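Local structure of proteinase K (2B6N) at residues A142-V147 with A172-T177; G150-V155 with L244-V249; N163-S168 with G194-I199; A35-T40 with V91-V96. The protein probably cleaves peptide bonds within proteins, as a calcium-binding, proteinase K-like serine endopeptidase of the subtilase family, this chain being its catalytic domain. All coordinates share one frame; numbering follows the deposited sequence.

Contact 1 (A142-V147 with A172-T177)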
loop_
_atom_site.group_PDB
_atom_site.type_symbol
_atom_site.label_atom_id
_atom_site.label_comp_id
_atom_site.label_asym_id
_atom_site.label_seq_id
_atom_site.Cartn_x
_atom_site.Cartn_y
_atom_site.Cartn_z
ATOM N N ALA A 142 1.167 -11.276 -14.444
ATOM C CA ALA A 142 -0.094 -11.346 -13.721
ATOM C C ALA A 142 -0.495 -9.954 -13.233
ATOM O O ALA A 142 -1.668 -9.593 -13.303
ATOM C CB ALA A 142 -0.031 -12.354 -12.554
ATOM N N VAL A 143 0.477 -9.186 -12.741
ATOM C CA VAL A 143 0.221 -7.802 -12.298
ATOM C C VAL A 143 -0.233 -6.917 -13.466
ATOM O O VAL A 143 -1.245 -6.224 -13.378
ATOM C CB VAL A 143 1.453 -7.152 -11.607
ATOM C CG1 VAL A 143 1.200 -5.642 -11.352
ATOM C CG2 VAL A 143 1.757 -7.850 -10.296
ATOM N N ASN A 144 0.538 -6.947 -14.543
ATOM C CA ASN A 144 0.254 -6.122 -15.718
ATOM C C ASN A 144 -1.126 -6.461 -16.313
ATOM O O ASN A 144 -1.878 -5.557 -16.695
ATOM C CB ASN A 144 1.355 -6.279 -16.776
ATOM C CG ASN A 144 2.669 -5.631 -16.378
ATOM O OD1 ASN A 144 2.722 -4.724 -15.554
ATOM N ND2 ASN A 144 3.748 -6.104 -16.983
ATOM N N ALA A 145 -1.475 -7.751 -16.332
ATOM C CA ALA A 145 -2.791 -8.181 -16.794
ATOM C C ALA A 145 -3.928 -7.687 -15.891
ATOM O O ALA A 145 -4.975 -7.259 -16.397
ATOM C CB ALA A 145 -2.851 -9.738 -16.950
ATOM N N ALA A 146 -3.738 -7.740 -14.561
ATOM C CA ALA A 146 -4.772 -7.250 -13.628
ATOM C C ALA A 146 -4.982 -5.743 -13.779
ATOM O O ALA A 146 -6.111 -5.252 -13.696
ATOM C CB ALA A 146 -4.419 -7.608 -12.165
ATOM N N VAL A 147 -3.886 -5.024 -14.018
ATOM C CA VAL A 147 -3.938 -3.582 -14.269
ATOM C C VAL A 147 -4.657 -3.286 -15.596
ATOM O O VAL A 147 -5.491 -2.384 -15.654
ATOM C CB VAL A 147 -2.533 -2.931 -14.215
ATOM C CG1 VAL A 147 -2.600 -1.463 -14.606
ATOM C CG2 VAL A 147 -1.958 -3.065 -12.779
ATOM N N ALA A 172 7.616 -4.594 -12.275
ATOM C CA ALA A 172 6.510 -4.753 -13.229
ATOM C C ALA A 172 6.133 -3.381 -13.801
ATOM O O ALA A 172 5.875 -2.444 -13.053
ATOM C CB ALA A 172 5.293 -5.414 -12.580
ATOM N N ALA A 173 6.096 -3.284 -15.130
ATOM C CA ALA A 173 5.896 -1.986 -15.816
ATOM C C ALA A 173 4.704 -1.188 -15.311
ATOM O O ALA A 173 4.789 0.029 -15.107
ATOM C CB ALA A 173 5.746 -2.210 -17.305
ATOM N N ASP A 174 3.581 -1.867 -15.119
ATOM C CA ASP A 174 2.352 -1.155 -14.810
ATOM C C ASP A 174 1.985 -1.140 -13.327
ATOM O O ASP A 174 0.922 -0.641 -12.961
ATOM C CB ASP A 174 1.195 -1.645 -15.686
ATOM C CG ASP A 174 1.357 -1.211 -17.130
ATOM O OD1 ASP A 174 2.008 -0.173 -17.379
ATOM O OD2 ASP A 174 0.861 -1.915 -18.009
ATOM N N ALA A 175 2.866 -1.688 -12.494
ATOM C CA ALA A 175 2.758 -1.525 -11.038
ATOM C C ALA A 175 3.149 -0.103 -10.675
ATOM O O ALA A 175 4.011 0.496 -11.341
ATOM C CB ALA A 175 3.657 -2.529 -10.310
ATOM N N ILE A 176 2.502 0.452 -9.650
ATOM C CA ILE A 176 2.986 1.694 -9.016
ATOM C C ILE A 176 3.923 1.221 -7.908
ATOM O O ILE A 176 3.485 0.571 -6.944
ATOM C CB ILE A 176 1.845 2.541 -8.420
ATOM C CG1 ILE A 176 0.901 3.026 -9.528
ATOM C CG2 ILE A 176 2.396 3.777 -7.669
ATOM C CD1 ILE A 176 -0.489 3.380 -9.008
ATOM N N THR A 177 5.206 1.527 -8.058
ATOM C CA THR A 177 6.251 0.984 -7.161
ATOM C C THR A 177 6.697 2.061 -6.183
ATOM O O THR A 177 7.052 3.163 -6.596
ATOM C CB THR A 177 7.425 0.397 -7.989
ATOM O OG1 THR A 177 6.914 -0.697 -8.774
ATOM C CG2 THR A 177 8.587 -0.111 -7.082
HETATM O O HOH W 1 6.779 -5.632 -16.927
#
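V143 and V147, one turn apart on helix 137-148, press their methyls against the loop that leads into strand 176-181. The inner side is apolar and buried: V143 CG1 lies 4.1 Å from A175 CB and 4.3 Å from A172 CB, a branched side chain meeting two small ones. Its CG1 stands opposite the backbone N (chi1 172°), which makes CG1 the branch that reaches the turn. V147 reaches the aliphatic root of D174, with CG1 3.9 Å from D174 CB. Residues A172 to A175 make a type I beta turn, and helix and turn belong to the alpha/beta fold of subtilases, in which strand 176-181 is part of the central parallel sheet. Toward solvent the contact becomes polar and looser. N144 suits this border because its amide both accepts and donates: OD1 takes the N-H of D174 at 3.0 Å (155° at the hydrogen), with the donor tilted from the carbonyl plane, while ND2 gives a bond to a water 3.1 Å away that also accepts from A173 N. Held at both ends, the amide has its flip fixed. The exposed D174 side chain crosses that of N144 at about a right angle, with the carboxylate plane turned 66° from the amide.

Contact 2 (G150-V155 with L244-V249)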
loop_
_atom_site.group_PDB
_atom_site.type_symbol
_atom_site.label_atom_id
_atom_site.label_comp_id
_atom_site.label_asym_id
_atom_site.label_seq_id
_atom_site.Cartn_x
_atom_site.Cartn_y
_atom_site.Cartn_z
ATOM N N GLY A 150 -8.249 -3.166 -15.272
ATOM C CA GLY A 150 -8.848 -1.997 -14.629
ATOM C C GLY A 150 -8.599 -1.795 -13.145
ATOM O O GLY A 150 -9.227 -0.939 -12.533
ATOM N N ILE A 151 -7.695 -2.575 -12.558
ATOM C CA ILE A 151 -7.410 -2.447 -11.120
ATOM C C ILE A 151 -6.041 -1.819 -10.947
ATOM O O ILE A 151 -5.049 -2.332 -11.459
ATOM C CB ILE A 151 -7.478 -3.813 -10.369
ATOM C CG1 ILE A 151 -8.886 -4.428 -10.465
ATOM C CG2 ILE A 151 -7.081 -3.660 -8.904
ATOM C CD1 ILE A 151 -8.972 -5.630 -11.405
ATOM N N THR A 152 -5.995 -0.706 -10.222
ATOM C CA THR A 152 -4.734 -0.052 -9.913
ATOM C C THR A 152 -3.964 -0.931 -8.927
ATOM O O THR A 152 -4.491 -1.242 -7.861
ATOM C CB THR A 152 -4.997 1.354 -9.293
ATOM O OG1 THR A 152 -5.703 2.171 -10.251
ATOM C CG2 THR A 152 -3.701 2.045 -8.861
ATOM N N PHE A 153 -2.741 -1.328 -9.295
ATOM C CA PHE A 153 -1.844 -2.063 -8.388
ATOM C C PHE A 153 -0.721 -1.196 -7.838
ATOM O O PHE A 153 -0.024 -0.494 -8.582
ATOM C CB PHE A 153 -1.231 -3.283 -9.091
ATOM C CG PHE A 153 -2.046 -4.512 -8.954
ATOM C CD1 PHE A 153 -3.289 -4.606 -9.552
ATOM C CD2 PHE A 153 -1.567 -5.579 -8.219
ATOM C CE1 PHE A 153 -4.047 -5.743 -9.417
ATOM C CE2 PHE A 153 -2.322 -6.734 -8.081
ATOM C CZ PHE A 153 -3.564 -6.815 -8.676
ATOM N N VAL A 154 -0.536 -1.290 -6.524
ATOM C CA VAL A 154 0.466 -0.509 -5.803
ATOM C C VAL A 154 1.314 -1.526 -5.033
ATOM O O VAL A 154 0.765 -2.388 -4.348
ATOM C CB VAL A 154 -0.198 0.480 -4.809
ATOM C CG1 VAL A 154 0.889 1.320 -4.097
ATOM C CG2 VAL A 154 -1.194 1.408 -5.530
ATOM N N VAL A 155 2.634 -1.432 -5.161
ATOM C CA VAL A 155 3.553 -2.458 -4.643
ATOM C C VAL A 155 4.773 -1.856 -3.954
ATOM O O VAL A 155 5.209 -0.744 -4.294
ATOM C CB VAL A 155 4.016 -3.492 -5.748
ATOM C CG1 VAL A 155 2.828 -3.961 -6.580
ATOM C CG2 VAL A 155 5.116 -2.914 -6.676
ATOM N N LEU A 244 -11.595 7.243 -13.148
ATOM C CA LEU A 244 -10.181 7.163 -13.484
ATOM C C LEU A 244 -9.767 5.725 -13.785
ATOM O O LEU A 244 -10.106 4.812 -13.034
ATOM C CB LEU A 244 -9.331 7.698 -12.331
ATOM C CG LEU A 244 -9.545 9.150 -11.912
ATOM C CD1 LEU A 244 -8.776 9.376 -10.598
ATOM C CD2 LEU A 244 -9.070 10.089 -13.040
ATOM N N SER A 245 -9.043 5.535 -14.886
ATOM C CA SER A 245 -8.386 4.260 -15.159
ATOM C C SER A 245 -7.134 4.186 -14.290
ATOM O O SER A 245 -6.667 5.214 -13.786
ATOM C CB SER A 245 -7.951 4.186 -16.620
ATOM O OG SER A 245 -6.882 5.095 -16.843
ATOM N N PRO A 246 -6.561 2.979 -14.134
ATOM C CA PRO A 246 -5.256 2.853 -13.466
ATOM C C PRO A 246 -4.181 3.816 -13.975
ATOM O O PRO A 246 -3.483 4.436 -13.166
ATOM C CB PRO A 246 -4.865 1.396 -13.742
ATOM C CG PRO A 246 -6.183 0.684 -13.796
ATOM C CD PRO A 246 -7.116 1.664 -14.506
ATOM N N ALA A 247 -4.053 3.954 -15.299
ATOM C CA ALA A 247 -3.064 4.855 -15.870
ATOM C C ALA A 247 -3.314 6.303 -15.427
ATOM O O ALA A 247 -2.365 7.050 -15.147
ATOM C CB ALA A 247 -3.058 4.741 -17.401
ATOM N N GLN A 248 -4.588 6.681 -15.360
ATOM C CA GLN A 248 -4.981 8.040 -14.923
ATOM C C GLN A 248 -4.746 8.241 -13.416
ATOM O O GLN A 248 -4.328 9.328 -12.997
ATOM C CB GLN A 248 -6.433 8.311 -15.282
ATOM C CG GLN A 248 -6.685 8.400 -16.804
ATOM C CD GLN A 248 -8.153 8.511 -17.177
ATOM O OE1 GLN A 248 -9.031 7.913 -16.544
ATOM N NE2 GLN A 248 -8.437 9.298 -18.229
ATOM N N VAL A 249 -5.017 7.202 -12.617
ATOM C CA VAL A 249 -4.639 7.222 -11.190
ATOM C C VAL A 249 -3.121 7.422 -11.028
ATOM O O VAL A 249 -2.683 8.249 -10.233
ATOM C CB VAL A 249 -5.140 5.979 -10.424
ATOM C CG1 VAL A 249 -4.601 5.982 -8.993
ATOM C CG2 VAL A 249 -6.690 5.933 -10.445
#
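This is a van der Waals contact in which P246, the first residue of helix 246-256, lies against G150, I151 and T152, where the chain leaves helix 137-148 and enters strand 152-156 of the central parallel sheet. The proline ring meets main chain: its CG is 3.5 Å from G150 C and 3.8 Å from I151 C. G150 ends the preceding helix in a Schellman motif at a phi of 106°, easy for glycine, and presents bare backbone to the ring. T152 fits between P246 and V249, one turn further along the helix. OG1 rests 3.3 Å from P246 CA and 3.9 Å from V249 CB; a chi1 of -61° sets OG1 beside the backbone N and leaves CG2 anti to that N, where it comes within 4.0 Å of V249 CG1. Beyond, V249 packs on A234 and L238 of helix 223-240, and P246 also touches V147. Proline suits a first helical turn, where an N-H has no helical acceptor. Just before it S245 is the N-cap of a capping box: Q248 N donates to S245 OG at 3.2 Å, and S245 N donates to Q248 OE1 at 2.9 Å. With those helix-end groups satisfied inside their own segment, what faces the strand is mostly carbon, and the join rests on shape and burial rather than on directed bonds.

Contact 3 (N163-S168 with G194-I199)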
loop_
_atom_site.group_PDB
_atom_site.type_symbol
_atom_site.label_atom_id
_atom_site.label_comp_id
_atom_site.label_asym_id
_atom_site.label_seq_id
_atom_site.Cartn_x
_atom_site.Cartn_y
_atom_site.Cartn_z
ATOM N N ASN A 163 18.796 -1.373 -6.342
ATOM C CA ASN A 163 17.938 -1.029 -7.468
ATOM C C ASN A 163 16.688 -1.913 -7.464
ATOM O O ASN A 163 16.776 -3.140 -7.630
ATOM C CB ASN A 163 18.747 -1.198 -8.770
ATOM C CG ASN A 163 18.010 -0.715 -9.999
ATOM O OD1 ASN A 163 16.774 -0.696 -10.045
ATOM N ND2 ASN A 163 18.772 -0.338 -11.021
ATOM N N ALA A 164 15.523 -1.283 -7.295
ATOM C CA ALA A 164 14.238 -2.014 -7.232
ATOM C C ALA A 164 13.924 -2.856 -8.488
ATOM O O ALA A 164 13.093 -3.774 -8.435
ATOM C CB ALA A 164 13.093 -1.048 -6.954
ATOM N N CYS A 165 14.569 -2.533 -9.611
ATOM C CA CYS A 165 14.295 -3.221 -10.882
ATOM C C CYS A 165 14.701 -4.679 -10.861
ATOM O O CYS A 165 14.349 -5.436 -11.774
ATOM C CB CYS A 165 14.988 -2.531 -12.071
ATOM S SG CYS A 165 14.436 -0.838 -12.414
ATOM N N ASN A 166 15.453 -5.070 -9.839
ATOM C CA ASN A 166 15.915 -6.447 -9.721
ATOM C C ASN A 166 14.890 -7.402 -9.115
ATOM O O ASN A 166 15.186 -8.597 -8.932
ATOM C CB ASN A 166 17.205 -6.504 -8.894
ATOM C CG ASN A 166 18.044 -7.696 -9.249
ATOM O OD1 ASN A 166 18.258 -7.974 -10.433
ATOM N ND2 ASN A 166 18.512 -8.422 -8.241
ATOM N N TYR A 167 13.698 -6.883 -8.787
ATOM C CA TYR A 167 12.719 -7.626 -7.970
ATOM C C TYR A 167 11.328 -7.558 -8.575
ATOM O O TYR A 167 11.006 -6.588 -9.256
ATOM C CB TYR A 167 12.674 -7.064 -6.533
ATOM C CG TYR A 167 14.042 -6.984 -5.892
ATOM C CD1 TYR A 167 14.753 -5.794 -5.877
ATOM C CD2 TYR A 167 14.632 -8.119 -5.332
ATOM C CE1 TYR A 167 16.027 -5.722 -5.300
ATOM C CE2 TYR A 167 15.885 -8.062 -4.761
ATOM C CZ TYR A 167 16.577 -6.858 -4.749
ATOM O OH TYR A 167 17.820 -6.814 -4.175
ATOM N N SER A 168 10.520 -8.591 -8.328
ATOM C CA SER A 168 9.114 -8.632 -8.739
ATOM C C SER A 168 8.201 -8.745 -7.511
ATOM O O SER A 168 8.515 -9.489 -6.583
ATOM C CB SER A 168 8.845 -9.829 -9.668
ATOM O OG SER A 168 9.478 -9.646 -10.931
ATOM N N GLY A 194 15.650 3.833 -7.588
ATOM C CA GLY A 194 15.956 3.818 -9.021
ATOM C C GLY A 194 14.739 3.980 -9.932
ATOM O O GLY A 194 13.638 4.320 -9.488
ATOM N N THR A 195 14.947 3.700 -11.218
ATOM C CA THR A 195 13.962 4.021 -12.256
ATOM C C THR A 195 12.670 3.204 -12.219
ATOM O O THR A 195 11.662 3.612 -12.801
ATOM C CB THR A 195 14.584 3.926 -13.668
ATOM O OG1 THR A 195 15.006 2.581 -13.905
ATOM C CG2 THR A 195 15.777 4.873 -13.794
ATOM N N CYS A 196 12.688 2.054 -11.552
ATOM C CA CYS A 196 11.462 1.278 -11.391
ATOM C C CYS A 196 10.520 1.831 -10.312
ATOM O O CYS A 196 9.357 1.440 -10.253
ATOM C CB CYS A 196 11.769 -0.203 -11.167
ATOM S SG CYS A 196 12.422 -0.979 -12.669
ATOM N N LEU A 197 11.011 2.752 -9.475
ATOM C CA LEU A 197 10.111 3.504 -8.569
ATOM C C LEU A 197 9.205 4.489 -9.294
ATOM O O LEU A 197 9.615 5.103 -10.274
ATOM C CB LEU A 197 10.905 4.282 -7.521
ATOM C CG LEU A 197 11.185 3.553 -6.206
ATOM C CD1 LEU A 197 12.067 2.365 -6.484
ATOM C CD2 LEU A 197 11.872 4.516 -5.249
ATOM N N ASP A 198 7.999 4.677 -8.759
ATOM C CA ASP A 198 7.082 5.716 -9.218
ATOM C C ASP A 198 6.964 6.885 -8.239
ATOM O O ASP A 198 6.739 8.033 -8.654
ATOM C CB ASP A 198 5.706 5.102 -9.507
ATOM C CG ASP A 198 5.758 4.134 -10.660
ATOM O OD1 ASP A 198 5.961 4.610 -11.809
ATOM O OD2 ASP A 198 5.686 2.915 -10.436
ATOM N N ILE A 199 7.139 6.598 -6.945
ATOM C CA ILE A 199 6.839 7.592 -5.899
ATOM C C ILE A 199 7.464 7.106 -4.578
ATOM O O ILE A 199 7.783 5.915 -4.435
ATOM C CB ILE A 199 5.292 7.780 -5.759
ATOM C CG1 ILE A 199 4.918 9.081 -5.036
ATOM C CG2 ILE A 199 4.637 6.529 -5.109
ATOM C CD1 ILE A 199 3.493 9.529 -5.324
HETATM O O HOH W 2 14.532 0.895 -9.632
#
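C165 and C196 are joined by a disulfide that ties the 3-10 segment 164-166 to the turn from G194 to L197, and the C165 side chain can be followed across it. The bond itself brings its CB to 3.1 Å from C196 SG. Beyond CB, SG lies anti to the carbonyl carbon, beside the backbone N, as SG of C196 also does; it bonds to C196 SG at 2.0 Å and passes 3.8 Å from T195 OG1. A chi3 of 108° makes the bridge right-handed and a little wider than the usual right angle. Next to the disulfide is a small apolar contact, A164 CB on L197 CD1 at 3.6 Å; alanine is small enough to let the leucine methyl come this near. A polar link runs alongside. N163 OD1 accepts from C165 N at 2.9 Å (162° at the hydrogen), an Asx turn that starts the short 3-10 segment, and it takes a second bond, from a water 2.8 Å away. The same water accepts from C196 N at 2.9 Å, so it spans the two segments beside the covalent bridge. The type I turn begins at G194 with a phi of 106°, backbone geometry that glycine adopts readily. Segment 163-168 ends in strand 167-168, which pairs antiparallel with 133-134 through S168 and G133, whereas 194-199 leads from strand 176-181 into 199-202, an outermost strand of the parallel sheet, where I199 pairs with G179.

Contact 4 (A35-T40 with V91-V96)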
loop_
_atom_site.group_PDB
_atom_site.type_symbol
_atom_site.label_atom_id
_atom_site.label_comp_id
_atom_site.label_asym_id
_atom_site.label_seq_id
_atom_site.Cartn_x
_atom_site.Cartn_y
_atom_site.Cartn_z
ATOM N N ALA A 35 -10.264 -1.837 -1.591
ATOM C CA ALA A 35 -8.828 -2.021 -1.552
ATOM C C ALA A 35 -8.560 -3.472 -1.214
ATOM O O ALA A 35 -8.942 -3.946 -0.146
ATOM C CB ALA A 35 -8.201 -1.109 -0.494
ATOM N N PHE A 36 -7.900 -4.157 -2.135
ATOM C CA PHE A 36 -7.527 -5.565 -1.980
ATOM C C PHE A 36 -6.117 -5.668 -1.382
ATOM O O PHE A 36 -5.146 -5.159 -1.942
ATOM C CB PHE A 36 -7.624 -6.264 -3.337
ATOM C CG PHE A 36 -9.035 -6.363 -3.848
ATOM C CD1 PHE A 36 -9.576 -5.369 -4.680
ATOM C CD2 PHE A 36 -9.835 -7.441 -3.483
ATOM C CE1 PHE A 36 -10.908 -5.460 -5.147
ATOM C CE2 PHE A 36 -11.163 -7.547 -3.945
ATOM C CZ PHE A 36 -11.701 -6.560 -4.767
ATOM N N VAL A 37 -6.010 -6.315 -0.227
ATOM C CA VAL A 37 -4.742 -6.380 0.479
ATOM C C VAL A 37 -4.160 -7.773 0.281
ATOM O O VAL A 37 -4.631 -8.737 0.886
ATOM C CB VAL A 37 -4.924 -6.048 1.974
ATOM C CG1 VAL A 37 -3.565 -6.110 2.703
ATOM C CG2 VAL A 37 -5.565 -4.660 2.125
ATOM N N ILE A 38 -3.182 -7.875 -0.613
ATOM C CA ILE A 38 -2.579 -9.176 -0.960
ATOM C C ILE A 38 -1.373 -9.370 -0.048
ATOM O O ILE A 38 -0.360 -8.716 -0.230
ATOM C CB ILE A 38 -2.152 -9.217 -2.464
ATOM C CG1 ILE A 38 -3.352 -8.870 -3.369
ATOM C CG2 ILE A 38 -1.529 -10.610 -2.807
ATOM C CD1 ILE A 38 -3.015 -8.631 -4.867
ATOM N N ASP A 39 -1.504 -10.233 0.958
ATOM C CA ASP A 39 -0.590 -10.175 2.092
ATOM C C ASP A 39 -0.814 -11.400 2.988
ATOM O O ASP A 39 -1.228 -12.477 2.503
ATOM C CB ASP A 39 -0.845 -8.852 2.865
ATOM C CG ASP A 39 0.398 -8.298 3.532
ATOM O OD1 ASP A 39 0.929 -8.964 4.471
ATOM O OD2 ASP A 39 0.825 -7.174 3.141
ATOM N N THR A 40 -0.557 -11.246 4.282
ATOM C CA THR A 40 -0.652 -12.353 5.239
ATOM C C THR A 40 -2.080 -12.597 5.733
ATOM O O THR A 40 -2.297 -13.445 6.596
ATOM C CB THR A 40 0.245 -12.130 6.481
ATOM O OG1 THR A 40 -0.203 -10.966 7.197
ATOM C CG2 THR A 40 1.718 -11.983 6.102
ATOM N N VAL A 91 -12.974 3.295 3.151
ATOM C CA VAL A 91 -12.752 2.333 2.069
ATOM C C VAL A 91 -13.197 0.932 2.495
ATOM O O VAL A 91 -13.162 0.592 3.688
ATOM C CB VAL A 91 -11.256 2.310 1.624
ATOM C CG1 VAL A 91 -10.383 1.548 2.618
ATOM C CG2 VAL A 91 -11.102 1.749 0.210
ATOM N N ASN A 92 -13.640 0.124 1.533
ATOM C CA ASN A 92 -13.826 -1.311 1.788
ATOM C C ASN A 92 -12.490 -2.035 1.677
ATOM O O ASN A 92 -11.690 -1.723 0.799
ATOM C CB ASN A 92 -14.842 -1.888 0.814
ATOM C CG ASN A 92 -16.142 -1.149 0.877
ATOM O OD1 ASN A 92 -16.787 -1.130 1.923
ATOM N ND2 ASN A 92 -16.511 -0.473 -0.221
ATOM N N VAL A 93 -12.254 -2.980 2.585
ATOM C CA VAL A 93 -10.997 -3.705 2.670
ATOM C C VAL A 93 -11.296 -5.179 2.448
ATOM O O VAL A 93 -12.175 -5.741 3.107
ATOM C CB VAL A 93 -10.306 -3.519 4.046
ATOM C CG1 VAL A 93 -9.037 -4.416 4.165
ATOM C CG2 VAL A 93 -9.935 -2.047 4.262
ATOM N N VAL A 94 -10.573 -5.783 1.511
ATOM C CA VAL A 94 -10.699 -7.215 1.222
ATOM C C VAL A 94 -9.341 -7.913 1.350
ATOM O O VAL A 94 -8.379 -7.603 0.639
ATOM C CB VAL A 94 -11.322 -7.481 -0.186
ATOM C CG1 VAL A 94 -11.366 -9.010 -0.468
ATOM C CG2 VAL A 94 -12.700 -6.896 -0.292
ATOM N N GLY A 95 -9.273 -8.870 2.268
ATOM C CA GLY A 95 -8.055 -9.648 2.465
ATOM C C GLY A 95 -7.887 -10.761 1.440
ATOM O O GLY A 95 -8.803 -11.576 1.212
ATOM N N VAL A 96 -6.720 -10.774 0.800
ATOM C CA VAL A 96 -6.334 -11.847 -0.123
ATOM C C VAL A 96 -5.057 -12.436 0.452
ATOM O O VAL A 96 -3.991 -11.839 0.343
ATOM C CB VAL A 96 -6.149 -11.322 -1.569
ATOM C CG1 VAL A 96 -5.857 -12.474 -2.531
ATOM C CG2 VAL A 96 -7.431 -10.617 -2.011
#
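V94 sits between A35 and V37 in a parallel strand pair, donating its N to A35 O at 3.0 Å and accepting V37 N on its own O at 2.8 Å. The ladder continues as V96 N donates to V37 O, from 36° out of that carbonyl's plane, and V96 O takes D39 N at 3.0 Å. The short segments diverge by 26°, the twist usual in such sheets. On one face F36 lies alongside V94, its CD2 3.6 Å from V94 CB, while V96 CG2 approaches the ring edge at 4.2 Å from CD2; W116 and V117 of helix 107-120 pack on this face. On the other, V37 CG2 meets V93 CG1 at 4.0 Å, and I80 of helix 72-81 lies over A35 and V37. Apolar and beta-branched residues suit strands covered by helices on both sides. At the strand end comes D39, predicted to belong to the charge relay with H72 and S224. D39 OD1 accepts T40 N at 2.7 Å on its anti lone pair and also accepts from H72 ND1. With D39 N bound to V96 and OD1 gripped twice, the C-terminal end of this inner strand holds the carboxylate facing H72, consistent with a relay role.

Overall arrangement
Contact 4 comes first along the chain and is complete before the others begin; contact 1 then alternates with contacts 2 and 3, while contact 3 lies wholly between the two segments of contact 2. Contacts 1, 2 and 4 all reach the seven-stranded parallel sheet, and contact 3 touches its margin through I199. Contacts 1 and 2, with centres 9 Å apart, meet where I176 pairs with F153 and V155. Contact 3, centred 13 Å from contact 1, joins it through D198 and T177. F153 also packs on I38, linking contacts 2 and 4, 15 Å apart between centres. Contacts 3 and 4 are centred 23 Å apart; the one sheet runs from the strand carrying D39, predicted to be catalytic, to the strands packed in contacts 1 and 2.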